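Local structure of uncharacterized protein (4O5P) at residues L69-T74 and Y114-V119. The protein is a type VI secretion phospholipase effector, Tle1, and probably hydrolyses membrane phospholipids with an alpha/beta-hydrolase-type catalytic domain. Numbering follows the deposited sequence.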
ATOM      1  N   LEU A  69      -4.836  13.088   8.184  1.00 17.65           N
ATOM      2  CA  LEU A  69      -4.346  12.835   6.827  1.00 15.02           C
ATOM      3  C   LEU A  69      -4.545  11.350   6.470  1.00 15.75           C
ATOM      4  O   LEU A  69      -4.071  10.478   7.180  1.00 19.14           O
ATOM      5  CB  LEU A  69      -2.857  13.185   6.754  1.00 16.03           C
ATOM      6  CG  LEU A  69      -2.104  13.081   5.433  1.00 21.76           C
ATOM      7  CD1 LEU A  69      -2.858  13.815   4.356  1.00 22.98           C
ATOM      8  CD2 LEU A  69      -0.695  13.669   5.557  1.00 20.63           C
ATOM      9  N   GLY A  70      -5.257  11.068   5.387  1.00 12.38           N
ATOM     10  CA  GLY A  70      -5.493   9.696   4.967  1.00 18.76           C
ATOM     11  C   GLY A  70      -4.892   9.438   3.599  1.00 17.88           C
ATOM     12  O   GLY A  70      -5.238  10.121   2.632  1.00 18.67           O
ATOM     13  N   PHE A  71      -3.977   8.466   3.526  1.00 16.70           N
ATOM     14  CA  PHE A  71      -3.386   8.023   2.273  1.00 15.67           C
ATOM     15  C   PHE A  71      -4.035   6.696   1.870  1.00 16.77           C
ATOM     16  O   PHE A  71      -3.814   5.641   2.517  1.00 14.12           O
ATOM     17  CB  PHE A  71      -1.886   7.782   2.436  1.00 16.15           C
ATOM     18  CG  PHE A  71      -1.091   8.997   2.841  1.00 14.48           C
ATOM     19  CD1 PHE A  71      -0.616   9.876   1.883  1.00 15.75           C
ATOM     20  CD2 PHE A  71      -0.763   9.220   4.172  1.00 16.73           C
ATOM     21  CE1 PHE A  71       0.141  10.977   2.237  1.00 15.95           C
ATOM     22  CE2 PHE A  71       0.006  10.312   4.540  1.00 17.78           C
ATOM     23  CZ  PHE A  71       0.459  11.194   3.566  1.00 20.90           C
ATOM     24  N   ASP A  72      -4.823   6.748   0.795  1.00 18.80           N
ATOM     25  CA  ASP A  72      -5.596   5.590   0.352  1.00 16.81           C
ATOM     26  C   ASP A  72      -4.709   4.558  -0.324  1.00 16.69           C
ATOM     27  O   ASP A  72      -3.534   4.825  -0.630  1.00 17.63           O
ATOM     28  CB  ASP A  72      -6.729   5.997  -0.591  1.00 13.82           C
ATOM     29  CG  ASP A  72      -7.964   5.134  -0.410  1.00 18.30           C
ATOM     30  OD1 ASP A  72      -7.834   3.996   0.116  1.00 14.83           O
ATOM     31  OD2 ASP A  72      -9.070   5.585  -0.796  1.00 18.71           O
ATOM     32  N   GLY A  73      -5.273   3.376  -0.560  1.00 16.92           N
ATOM     33  CA  GLY A  73      -4.475   2.260  -1.020  1.00 13.80           C
ATOM     34  C   GLY A  73      -4.298   2.187  -2.516  1.00 18.00           C
ATOM     35  O   GLY A  73      -4.775   3.042  -3.263  1.00 16.61           O
ATOM     36  N   THR A  74      -3.600   1.142  -2.937  1.00 15.91           N
ATOM     37  CA  THR A  74      -3.342   0.856  -4.334  1.00 19.09           C
ATOM     38  C   THR A  74      -4.647   0.778  -5.109  1.00 18.79           C
ATOM     39  O   THR A  74      -5.518  -0.018  -4.774  1.00 19.85           O
ATOM     40  CB  THR A  74      -2.630  -0.499  -4.445  1.00 18.74           C
ATOM     41  OG1 THR A  74      -1.498  -0.500  -3.561  1.00 17.69           O
ATOM     42  CG2 THR A  74      -2.179  -0.754  -5.873  1.00 20.20           C
ATOM     43  N   TYR A 114      -7.611  15.883   5.377  1.00 19.40           N
ATOM     44  CA  TYR A 114      -7.088  15.818   4.027  1.00 19.91           C
ATOM     45  C   TYR A 114      -7.119  14.380   3.534  1.00 21.69           C
ATOM     46  O   TYR A 114      -6.832  13.446   4.299  1.00 20.21           O
ATOM     47  CB  TYR A 114      -5.651  16.340   3.993  1.00 21.58           C
ATOM     48  CG  TYR A 114      -5.509  17.786   4.418  1.00 20.64           C
ATOM     49  CD1 TYR A 114      -5.728  18.818   3.517  1.00 24.47           C
ATOM     50  CD2 TYR A 114      -5.142  18.117   5.719  1.00 21.22           C
ATOM     51  CE1 TYR A 114      -5.584  20.151   3.895  1.00 25.10           C
ATOM     52  CE2 TYR A 114      -5.004  19.436   6.113  1.00 22.52           C
ATOM     53  CZ  TYR A 114      -5.228  20.449   5.193  1.00 25.76           C
ATOM     54  OH  TYR A 114      -5.084  21.761   5.577  1.00 27.13           O
ATOM     55  N   TYR A 115      -7.474  14.201   2.267  1.00 15.29           N
ATOM     56  CA  TYR A 115      -7.527  12.868   1.670  1.00 18.34           C
ATOM     57  C   TYR A 115      -6.583  12.791   0.495  1.00 17.72           C
ATOM     58  O   TYR A 115      -6.582  13.668  -0.361  1.00 19.64           O
ATOM     59  CB  TYR A 115      -8.948  12.535   1.185  1.00 18.13           C
ATOM     60  CG  TYR A 115      -8.993  11.285   0.327  1.00 18.92           C
ATOM     61  CD1 TYR A 115      -8.990  10.015   0.905  1.00 19.23           C
ATOM     62  CD2 TYR A 115      -9.005  11.372  -1.064  1.00 17.01           C
ATOM     63  CE1 TYR A 115      -9.014   8.866   0.121  1.00 16.42           C
ATOM     64  CE2 TYR A 115      -9.022  10.236  -1.852  1.00 15.79           C
ATOM     65  CZ  TYR A 115      -9.022   8.992  -1.259  1.00 18.87           C
ATOM     66  OH  TYR A 115      -9.059   7.866  -2.044  1.00 16.53           O
ATOM     67  N   CYS A 116      -5.787  11.734   0.439  1.00 19.98           N
ATOM     68  CA  CYS A 116      -4.913  11.523  -0.701  1.00 19.12           C
ATOM     69  C   CYS A 116      -5.299  10.228  -1.446  1.00 18.87           C
ATOM     70  O   CYS A 116      -5.242   9.141  -0.864  1.00 17.33           O
ATOM     71  CB  CYS A 116      -3.466  11.470  -0.215  1.00 17.15           C
ATOM     72  SG  CYS A 116      -2.254  11.214  -1.508  1.00 18.03           S
ATOM     73  N   PRO A 117      -5.689  10.342  -2.733  1.00 14.21           N
ATOM     74  CA  PRO A 117      -6.013   9.158  -3.545  1.00 17.55           C
ATOM     75  C   PRO A 117      -4.858   8.185  -3.672  1.00 14.18           C
ATOM     76  O   PRO A 117      -3.689   8.565  -3.575  1.00 14.70           O
ATOM     77  CB  PRO A 117      -6.333   9.738  -4.933  1.00 17.90           C
ATOM     78  CG  PRO A 117      -5.880  11.172  -4.902  1.00 18.95           C
ATOM     79  CD  PRO A 117      -5.892  11.603  -3.477  1.00 19.03           C
ATOM     80  N   GLY A 118      -5.191   6.927  -3.925  1.00 15.70           N
ATOM     81  CA  GLY A 118      -4.175   5.904  -4.076  1.00 13.68           C
ATOM     82  C   GLY A 118      -3.359   5.997  -5.358  1.00 17.50           C
ATOM     83  O   GLY A 118      -3.801   6.561  -6.367  1.00 16.34           O
ATOM     84  N   VAL A 119      -2.160   5.425  -5.315  1.00 18.67           N
ATOM     85  CA  VAL A 119      -1.310   5.352  -6.495  1.00 16.35           C
ATOM     86  C   VAL A 119      -2.035   4.572  -7.573  1.00 19.72           C
ATOM     87  O   VAL A 119      -2.805   3.650  -7.273  1.00 15.83           O
ATOM     88  CB  VAL A 119       0.030   4.669  -6.199  1.00 16.04           C
ATOM     89  CG1 VAL A 119       0.915   5.576  -5.371  1.00 16.47           C
ATOM     90  CG2 VAL A 119      -0.199   3.318  -5.503  1.00 16.96           C
TER
HETATM   91  O   HOH W   1      -1.403   4.578  -2.598  1.00 15.10           O
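Asp72 and Tyr115 meet just where two parallel strands end, Tyr115 OH donating to Asp72 OD2 at 2.6 Å and also bonding Asp78 N. OD2 accepts through its anti lone pair, in the ring plane at its edge, while the carboxylate is turned 81° from that plane. Tyrosine suits this place because its long ring, swung anti to the backbone N (chi1 169°), runs forward past the Gly70 carbonyl to Asp72. OD1 takes Gly73 N and Ser90 OG; both oxygens of the buried carboxylate are thus bonded, and OD1 ties it to the backbone just after the strand. Cys116 bridges the strands, its N bonding Gly70 O at 2.8 Å and its O taking Asp72 N at 171°. Its short side chain fits this buried face, SG making an oblique sulfur-aromatic contact 5.2 Å from the Phe71 ring centroid. Tyr114 O takes Gly70 N, its CB meets Leu69 CD1 at 3.8 Å, and its OH bonds Asp155. Side-chain-less Gly118 lets its CA come within 3.0 Å of Gly73 O. Strand 62-71 lies between 111-116 and 225-236 in an alpha/beta-hydrolase-like sheet; Thr74 bonds Ser237, the probable nucleophile, while helices 139-162 and 238-254 cover the Leu69, Phe71 and Cys116 face.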